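Local coordinates for protein 4-dehydrase (PDB 2PO3) that probably transfers an amino group to a TDP-linked sugar with the help of pyridoxal phosphate, a step in the biosynthesis of desosamine, at residues D7-F11 / E317-E322; G91-M95 / V131-T136; S3-D7 / R385-L389. All blocks are in the same frame, centred on the assembly; numbering follows the deposited sequence.

Contact 1. Residues D7-F11 / E317-E322; sequences DLAFF and EVLKAE
Leu-8 begins the contact with a methyl-to-methyl approach, its CD1 lying 4.2 Å from CG1 of Val-318. This buried pair is extended by helix 369-394, which offers Leu-381 to Leu-8 and Cys-382 to Val-318. At Ala-9 the chemistry turns polar. The backbone N of Ala-9 donates to OE2 of Glu-322 at 2.8 Å, approaching the oxygen nearly along its C-O bond. The glutamate chain bends at chi2 (-52°), which folds the carboxylate over toward the 7-11 loop; the same OE2 is pressed to 3.0 Å from the CB of Ala-9. Phe-10 then supplies the largest apolar surface. With CG swung to the far side from the backbone N (chi1 -180°), the ring lies against the helix, where CG2 of Val-318 makes a CH-pi contact over the middle of one face, 4.3 Å from the centroid. CB of Phe-10 rests 3.9 Å from CB of Ala-321. At the ring's edge, in its plane, OE2 of Glu-317 stands 3.9 Å from CE1, the carboxylate turned 84° to the ring. Replacing Glu-322 by an alanine removes the carboxylate and would probably leave the amides of Ala-9 and Ala-16, bound by OE2 and OE1 respectively, without their shared acceptor. The contact thus illustrates how one buried acid can fasten an N-terminal loop: two backbone amides share its oxygens, an arrangement likely to favour the charged form, while methyl groups and an aromatic face supply the surrounding packing.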
loop_
_atom_site.group_PDB
_atom_site.type_symbol
_atom_site.label_atom_id
_atom_site.label_comp_id
_atom_site.label_asym_id
_atom_site.label_seq_id
_atom_site.Cartn_x
_atom_site.Cartn_y
_atom_site.Cartn_z
ATOM N N ASP A 7 -11.653 17.958 40.997
ATOM C CA ASP A 7 -10.999 18.892 40.119
ATOM C C ASP A 7 -10.725 18.160 38.816
ATOM O O ASP A 7 -10.296 18.785 37.832
ATOM C CB ASP A 7 -9.698 19.442 40.715
ATOM C CG ASP A 7 -9.899 19.848 42.140
ATOM O OD1 ASP A 7 -11.002 20.004 42.636
ATOM O OD2 ASP A 7 -8.767 19.968 42.796
ATOM N N LEU A 8 -10.990 16.835 38.857
ATOM C CA LEU A 8 -10.812 15.966 37.704
ATOM C C LEU A 8 -11.840 16.301 36.660
ATOM O O LEU A 8 -13.038 16.222 36.933
ATOM C CB LEU A 8 -10.923 14.445 37.963
ATOM C CG LEU A 8 -9.832 13.844 38.856
ATOM C CD1 LEU A 8 -10.029 12.348 38.985
ATOM C CD2 LEU A 8 -8.433 14.108 38.332
ATOM N N ALA A 9 -11.336 16.658 35.477
ATOM C CA ALA A 9 -12.152 16.994 34.333
ATOM C C ALA A 9 -13.073 15.823 34.080
ATOM O O ALA A 9 -14.191 15.947 33.560
ATOM C CB ALA A 9 -11.268 17.245 33.116
ATOM N N PHE A 10 -12.553 14.661 34.457
ATOM C CA PHE A 10 -13.306 13.447 34.281
ATOM C C PHE A 10 -14.585 13.514 35.118
ATOM O O PHE A 10 -15.650 13.029 34.734
ATOM C CB PHE A 10 -12.435 12.256 34.687
ATOM C CG PHE A 10 -13.175 10.972 34.516
ATOM C CD1 PHE A 10 -13.272 10.339 33.273
ATOM C CD2 PHE A 10 -13.800 10.387 35.616
ATOM C CE1 PHE A 10 -13.963 9.135 33.123
ATOM C CE2 PHE A 10 -14.508 9.191 35.477
ATOM C CZ PHE A 10 -14.580 8.556 34.235
ATOM N N PHE A 11 -14.447 14.143 36.285
ATOM C CA PHE A 11 -15.529 14.301 37.220
ATOM C C PHE A 11 -16.269 15.601 37.027
ATOM O O PHE A 11 -17.059 16.021 37.871
ATOM C CB PHE A 11 -15.033 14.124 38.644
ATOM C CG PHE A 11 -14.806 12.643 38.854
ATOM C CD1 PHE A 11 -13.543 12.150 39.193
ATOM C CD2 PHE A 11 -15.857 11.739 38.679
ATOM C CE1 PHE A 11 -13.327 10.781 39.386
ATOM C CE2 PHE A 11 -15.654 10.369 38.872
ATOM C CZ PHE A 11 -14.389 9.889 39.224
ATOM N N GLU A 317 -9.381 6.389 30.647
ATOM C CA GLU A 317 -10.433 7.388 30.525
ATOM C C GLU A 317 -10.141 8.654 31.312
ATOM O O GLU A 317 -10.363 9.771 30.837
ATOM C CB GLU A 317 -11.770 6.832 31.038
ATOM C CG GLU A 317 -12.419 5.799 30.102
ATOM C CD GLU A 317 -13.893 5.653 30.390
ATOM O OE1 GLU A 317 -14.382 4.667 30.923
ATOM O OE2 GLU A 317 -14.582 6.722 30.059
ATOM N N VAL A 318 -9.653 8.468 32.535
ATOM C CA VAL A 318 -9.350 9.591 33.400
ATOM C C VAL A 318 -8.303 10.488 32.769
ATOM O O VAL A 318 -8.400 11.714 32.815
ATOM C CB VAL A 318 -8.900 9.130 34.786
ATOM C CG1 VAL A 318 -8.517 10.321 35.654
ATOM C CG2 VAL A 318 -9.997 8.324 35.479
ATOM N N LEU A 319 -7.288 9.856 32.174
ATOM C CA LEU A 319 -6.247 10.662 31.554
ATOM C C LEU A 319 -6.759 11.298 30.259
ATOM O O LEU A 319 -6.494 12.450 29.931
ATOM C CB LEU A 319 -4.963 9.863 31.289
ATOM C CG LEU A 319 -4.129 9.475 32.518
ATOM C CD1 LEU A 319 -4.980 8.912 33.660
ATOM C CD2 LEU A 319 -3.084 8.436 32.095
ATOM N N LYS A 320 -7.508 10.532 29.499
ATOM C CA LYS A 320 -8.011 11.106 28.293
ATOM C C LYS A 320 -8.780 12.373 28.619
ATOM O O LYS A 320 -8.736 13.368 27.902
ATOM C CB LYS A 320 -8.916 10.140 27.572
ATOM C CG LYS A 320 -9.397 10.740 26.264
ATOM C CD LYS A 320 -9.658 9.683 25.202
ATOM C CE LYS A 320 -8.843 9.869 23.927
ATOM N NZ LYS A 320 -7.532 9.170 23.896
ATOM N N ALA A 321 -9.508 12.353 29.720
ATOM C CA ALA A 321 -10.246 13.558 30.045
ATOM C C ALA A 321 -9.342 14.747 30.344
ATOM O O ALA A 321 -9.680 15.920 30.162
ATOM C CB ALA A 321 -11.287 13.367 31.133
ATOM N N GLU A 322 -8.161 14.439 30.802
ATOM C CA GLU A 322 -7.217 15.488 31.125
ATOM C C GLU A 322 -6.409 15.945 29.926
ATOM O O GLU A 322 -5.507 16.764 30.075
ATOM C CB GLU A 322 -6.259 15.047 32.244
ATOM C CG GLU A 322 -6.935 15.004 33.623
ATOM C CD GLU A 322 -7.653 16.295 33.951
ATOM O OE1 GLU A 322 -7.185 17.410 33.777
ATOM O OE2 GLU A 322 -8.855 16.090 34.424
HETATM O O HOH W 1 -7.335 18.175 36.501
#

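Contact 2. Residues G91-M95 / V131-T136; sequences GEVIM and VAAAVT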
loop_
_atom_site.group_PDB
_atom_site.type_symbol
_atom_site.label_atom_id
_atom_site.label_comp_id
_atom_site.label_asym_id
_atom_site.label_seq_id
_atom_site.Cartn_x
_atom_site.Cartn_y
_atom_site.Cartn_z
ATOM N N GLY A 91 -1.611 -22.749 4.600
ATOM C CA GLY A 91 -2.308 -23.146 5.805
ATOM C C GLY A 91 -2.192 -22.282 7.040
ATOM O O GLY A 91 -2.623 -21.128 7.055
ATOM N N GLU A 92 -1.620 -22.894 8.069
ATOM C CA GLU A 92 -1.487 -22.278 9.361
ATOM C C GLU A 92 -0.169 -21.672 9.684
ATOM O O GLU A 92 0.885 -22.213 9.320
ATOM C CB GLU A 92 -1.767 -23.370 10.431
ATOM C CG GLU A 92 -3.235 -23.838 10.403
ATOM C CD GLU A 92 -3.540 -24.973 11.342
ATOM O OE1 GLU A 92 -2.765 -25.407 12.175
ATOM O OE2 GLU A 92 -4.743 -25.439 11.139
ATOM N N VAL A 93 -0.295 -20.563 10.416
ATOM C CA VAL A 93 0.856 -19.813 10.891
ATOM C C VAL A 93 0.746 -19.546 12.385
ATOM O O VAL A 93 -0.182 -18.913 12.895
ATOM C CB VAL A 93 1.174 -18.554 10.101
ATOM C CG1 VAL A 93 2.420 -17.890 10.707
ATOM C CG2 VAL A 93 1.385 -18.897 8.624
ATOM N N ILE A 94 1.713 -20.069 13.094
ATOM C CA ILE A 94 1.690 -19.900 14.505
ATOM C C ILE A 94 2.275 -18.560 14.900
ATOM O O ILE A 94 3.366 -18.205 14.476
ATOM C CB ILE A 94 2.454 -21.037 15.156
ATOM C CG1 ILE A 94 1.667 -22.343 14.979
ATOM C CG2 ILE A 94 2.695 -20.698 16.643
ATOM C CD1 ILE A 94 2.420 -23.613 15.425
ATOM N N MET A 95 1.534 -17.861 15.746
ATOM C CA MET A 95 1.937 -16.550 16.204
ATOM C C MET A 95 1.301 -16.132 17.546
ATOM O O MET A 95 0.267 -16.657 18.001
ATOM C CB MET A 95 1.524 -15.539 15.092
ATOM C CG MET A 95 -0.008 -15.425 14.917
ATOM S SD MET A 95 -0.602 -14.190 13.689
ATOM C CE MET A 95 0.069 -14.870 12.170
ATOM N N VAL A 131 4.904 -23.593 21.532
ATOM C CA VAL A 131 4.735 -23.718 20.120
ATOM C C VAL A 131 4.425 -25.121 19.652
ATOM O O VAL A 131 3.386 -25.375 19.038
ATOM C CB VAL A 131 5.905 -23.064 19.388
ATOM C CG1 VAL A 131 5.833 -23.411 17.921
ATOM C CG2 VAL A 131 5.876 -21.542 19.501
ATOM N N ALA A 132 5.344 -26.032 19.930
ATOM C CA ALA A 132 5.159 -27.406 19.495
ATOM C C ALA A 132 3.740 -27.917 19.639
ATOM O O ALA A 132 3.188 -28.542 18.752
ATOM C CB ALA A 132 6.121 -28.335 20.188
ATOM N N ALA A 133 3.120 -27.655 20.768
ATOM C CA ALA A 133 1.765 -28.132 20.967
ATOM C C ALA A 133 0.756 -27.561 20.004
ATOM O O ALA A 133 -0.313 -28.119 19.856
ATOM C CB ALA A 133 1.331 -27.793 22.387
ATOM N N ALA A 134 1.073 -26.432 19.381
ATOM C CA ALA A 134 0.156 -25.786 18.447
ATOM C C ALA A 134 0.324 -26.267 17.000
ATOM O O ALA A 134 -0.594 -26.130 16.181
ATOM C CB ALA A 134 0.279 -24.260 18.541
ATOM N N VAL A 135 1.503 -26.817 16.696
ATOM C CA VAL A 135 1.850 -27.342 15.367
ATOM C C VAL A 135 0.839 -28.382 14.859
ATOM O O VAL A 135 0.199 -29.077 15.653
ATOM C CB VAL A 135 3.254 -27.968 15.341
ATOM C CG1 VAL A 135 3.565 -28.523 13.944
ATOM C CG2 VAL A 135 4.307 -26.965 15.818
ATOM N N THR A 136 0.698 -28.501 13.536
ATOM C CA THR A 136 -0.219 -29.473 12.919
ATOM C C THR A 136 0.242 -29.861 11.514
ATOM O O THR A 136 1.308 -29.392 11.089
ATOM C CB THR A 136 -1.723 -29.118 12.951
ATOM O OG1 THR A 136 -2.090 -28.379 11.787
ATOM C CG2 THR A 136 -2.086 -28.356 14.218
HETATM O O HOH W 2 -0.746 -24.616 13.461
#
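Ile-94 carries the tightly packed half of this contact on a single methyl group, which reaches from the strand into the turn after helix 128-131. CD1 lies 3.8 Å from CB of Ala-134 and also meets CG2 of Val-135 and CG1 of Val-131, so that one carbon touches three side chains of the turn. It touches the backbone as well, 3.6 Å from N of Val-135. The extended end of the isoleucine (chi2 172°) is what brings CD1 so far forward from the sheet. The other half is looser and wetter. Two residues back on the same strand, Glu-92 crosses Thr-136 at about a right angle, and OG1 of Thr-136 donates to OE1 of Glu-92 over 3.1 Å. The hydroxyl comes from above the carboxylate, 52° out of its plane. Between this pair and the isoleucine sits a water that donates to O of Ala-134 at 3.1 Å; it also lies close to OE1 of Glu-92, but so close that the geometry of that leg is doubtful. OG1 of Thr-136 also accepts a bond from N of Arg-138, and OE2 of Glu-92 forms a salt bridge with NE of the same arginine, so the acid is tied mainly to Arg-138, just before strand 139-145. In the mixed sheet of this aminotransferase fold, strand 92-96 runs parallel to both its neighbours, 113-117 and 139-145. Ile-94 and Glu-92 face the turn that leads into strand 139-145, whereas Met-95 turns the opposite way, against helix 102-109.

Contact 3. Residues S3-D7 / R385-L389; sequences SALSD and RGREL
Leu-5 and Leu-389 mark the nearest backbone approach, their CA atoms 7.1 Å apart, where an irregular N-terminal turn runs beside a helix that is kinked at 387-388. Leu-5 points toward the helix, and its two methyl groups meet quite different surfaces. CD1 goes to the helix itself, 3.7 Å from CA and 4.0 Å from CG of Leu-389, and also borders the acid of Glu-388, with OE2 3.6 Å away. CD2 lies over one face of the Arg-385 guanidinium, 4.2 Å above its plane and displaced toward the rim. That flat group is brought round by bends in the arginine chain at chi2 (-99°) and chi3 (-48°), which swing it toward the N-terminal turn. It is fixed from the side by a salt bridge within the helix: NH2 of Arg-385 reaches OE1 of Glu-388 at 3.2 Å along a fairly straight bond (161°), on the syn side of the carboxylate, with the acceptor close to the guanidinium plane. A second bond, from the same nitrogen to OE2, is weak. The ion pair therefore uses the edge of the guanidinium, while the leucine takes a face. Ser-3 brings its hydroxyl near the same carboxylate, but it is poorly ordered and the angle is wrong for a hydrogen bond. All of this lies near the end of the long C-terminal helix 369-394, whose Arg-392 binds OG of Ser-6 and packs on Leu-5; from the adjoining loop, Phe-11 covers both leucines.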
loop_
_atom_site.group_PDB
_atom_site.type_symbol
_atom_site.label_atom_id
_atom_site.label_comp_id
_atom_site.label_asym_id
_atom_site.label_seq_id
_atom_site.Cartn_x
_atom_site.Cartn_y
_atom_site.Cartn_z
ATOM N N SER A 3 -12.218 16.589 47.741
ATOM C CA SER A 3 -11.689 15.551 46.876
ATOM C C SER A 3 -10.916 16.150 45.716
ATOM O O SER A 3 -11.401 17.015 44.983
ATOM C CB SER A 3 -12.787 14.613 46.370
ATOM O OG SER A 3 -12.519 13.268 46.724
ATOM N N ALA A 4 -9.691 15.670 45.547
ATOM C CA ALA A 4 -8.879 16.146 44.456
ATOM C C ALA A 4 -9.484 15.527 43.197
ATOM O O ALA A 4 -9.117 15.853 42.063
ATOM C CB ALA A 4 -7.426 15.720 44.654
ATOM N N LEU A 5 -10.444 14.620 43.423
ATOM C CA LEU A 5 -11.112 13.924 42.333
ATOM C C LEU A 5 -12.060 14.812 41.573
ATOM O O LEU A 5 -12.317 14.614 40.385
ATOM C CB LEU A 5 -11.901 12.654 42.756
ATOM C CG LEU A 5 -11.207 11.651 43.677
ATOM C CD1 LEU A 5 -11.830 10.275 43.467
ATOM C CD2 LEU A 5 -9.691 11.593 43.487
ATOM N N SER A 6 -12.611 15.778 42.288
ATOM C CA SER A 6 -13.563 16.667 41.652
ATOM C C SER A 6 -12.924 17.688 40.752
ATOM O O SER A 6 -13.564 18.216 39.839
ATOM C CB SER A 6 -14.550 17.239 42.634
ATOM O OG SER A 6 -14.462 16.445 43.801
ATOM N N ASP A 7 -11.653 17.958 40.997
ATOM C CA ASP A 7 -10.999 18.892 40.119
ATOM C C ASP A 7 -10.725 18.160 38.816
ATOM O O ASP A 7 -10.296 18.785 37.832
ATOM C CB ASP A 7 -9.698 19.442 40.715
ATOM C CG ASP A 7 -9.899 19.848 42.140
ATOM O OD1 ASP A 7 -11.002 20.004 42.636
ATOM O OD2 ASP A 7 -8.767 19.968 42.796
ATOM N N ARG A 385 -5.606 6.543 44.708
ATOM C CA ARG A 385 -6.989 6.815 45.073
ATOM C C ARG A 385 -7.999 6.053 44.242
ATOM O O ARG A 385 -9.173 6.440 44.241
ATOM C CB ARG A 385 -7.320 8.302 45.024
ATOM C CG ARG A 385 -6.246 9.199 45.659
ATOM C CD ARG A 385 -6.528 9.654 47.094
ATOM N NE ARG A 385 -7.872 10.195 47.348
ATOM C CZ ARG A 385 -8.160 11.483 47.555
ATOM N NH1 ARG A 385 -7.224 12.444 47.530
ATOM N NH2 ARG A 385 -9.436 11.826 47.791
ATOM N N GLY A 386 -7.501 4.994 43.576
ATOM C CA GLY A 386 -8.229 4.103 42.680
ATOM C C GLY A 386 -9.621 3.694 43.122
ATOM O O GLY A 386 -10.611 3.934 42.423
ATOM N N ARG A 387 -9.619 3.089 44.304
ATOM C CA ARG A 387 -10.773 2.578 45.031
ATOM C C ARG A 387 -11.877 3.638 45.142
ATOM O O ARG A 387 -13.055 3.398 44.833
ATOM C CB ARG A 387 -10.337 2.053 46.411
ATOM C CG ARG A 387 -9.640 0.696 46.330
ATOM C CD ARG A 387 -8.971 0.184 47.616
ATOM N NE ARG A 387 -7.717 -0.545 47.354
ATOM C CZ ARG A 387 -7.652 -1.787 46.837
ATOM N NH1 ARG A 387 -8.738 -2.499 46.529
ATOM N NH2 ARG A 387 -6.457 -2.351 46.639
ATOM N N GLU A 388 -11.496 4.835 45.575
ATOM C CA GLU A 388 -12.477 5.895 45.692
ATOM C C GLU A 388 -12.896 6.410 44.313
ATOM O O GLU A 388 -14.055 6.734 44.060
ATOM C CB GLU A 388 -11.963 6.975 46.661
ATOM C CG GLU A 388 -12.785 8.281 46.701
ATOM C CD GLU A 388 -12.046 9.407 47.377
ATOM O OE1 GLU A 388 -11.196 9.226 48.226
ATOM O OE2 GLU A 388 -12.433 10.594 46.991
ATOM N N LEU A 389 -11.921 6.466 43.408
ATOM C CA LEU A 389 -12.154 6.925 42.053
ATOM C C LEU A 389 -13.097 5.986 41.331
ATOM O O LEU A 389 -14.030 6.381 40.632
ATOM C CB LEU A 389 -10.810 7.007 41.330
ATOM C CG LEU A 389 -10.749 8.116 40.296
ATOM C CD1 LEU A 389 -9.366 8.124 39.641
ATOM C CD2 LEU A 389 -11.852 7.887 39.276
#

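Contacts 1 and 3 belong together: their first segments run on from each other and share Asp-7, their centres are 10 Å apart, and Val-318 of the one meets Leu-389 of the other. Both join the N-terminal loop to helices from the C-terminal part of the chain, contact 1 through a buried carboxylate and an aromatic face, contact 3 through a leucine beside a more exposed ion pair. All three are partly buried; contact 3 is the outermost, with Ser-3 and Ala-4 exposed, whereas no touching residue of contact 2 is. Contact 2 stands apart, packing a turn against the large sheet, and its glutamate answers a hydroxyl and an arginine rather than backbone amides.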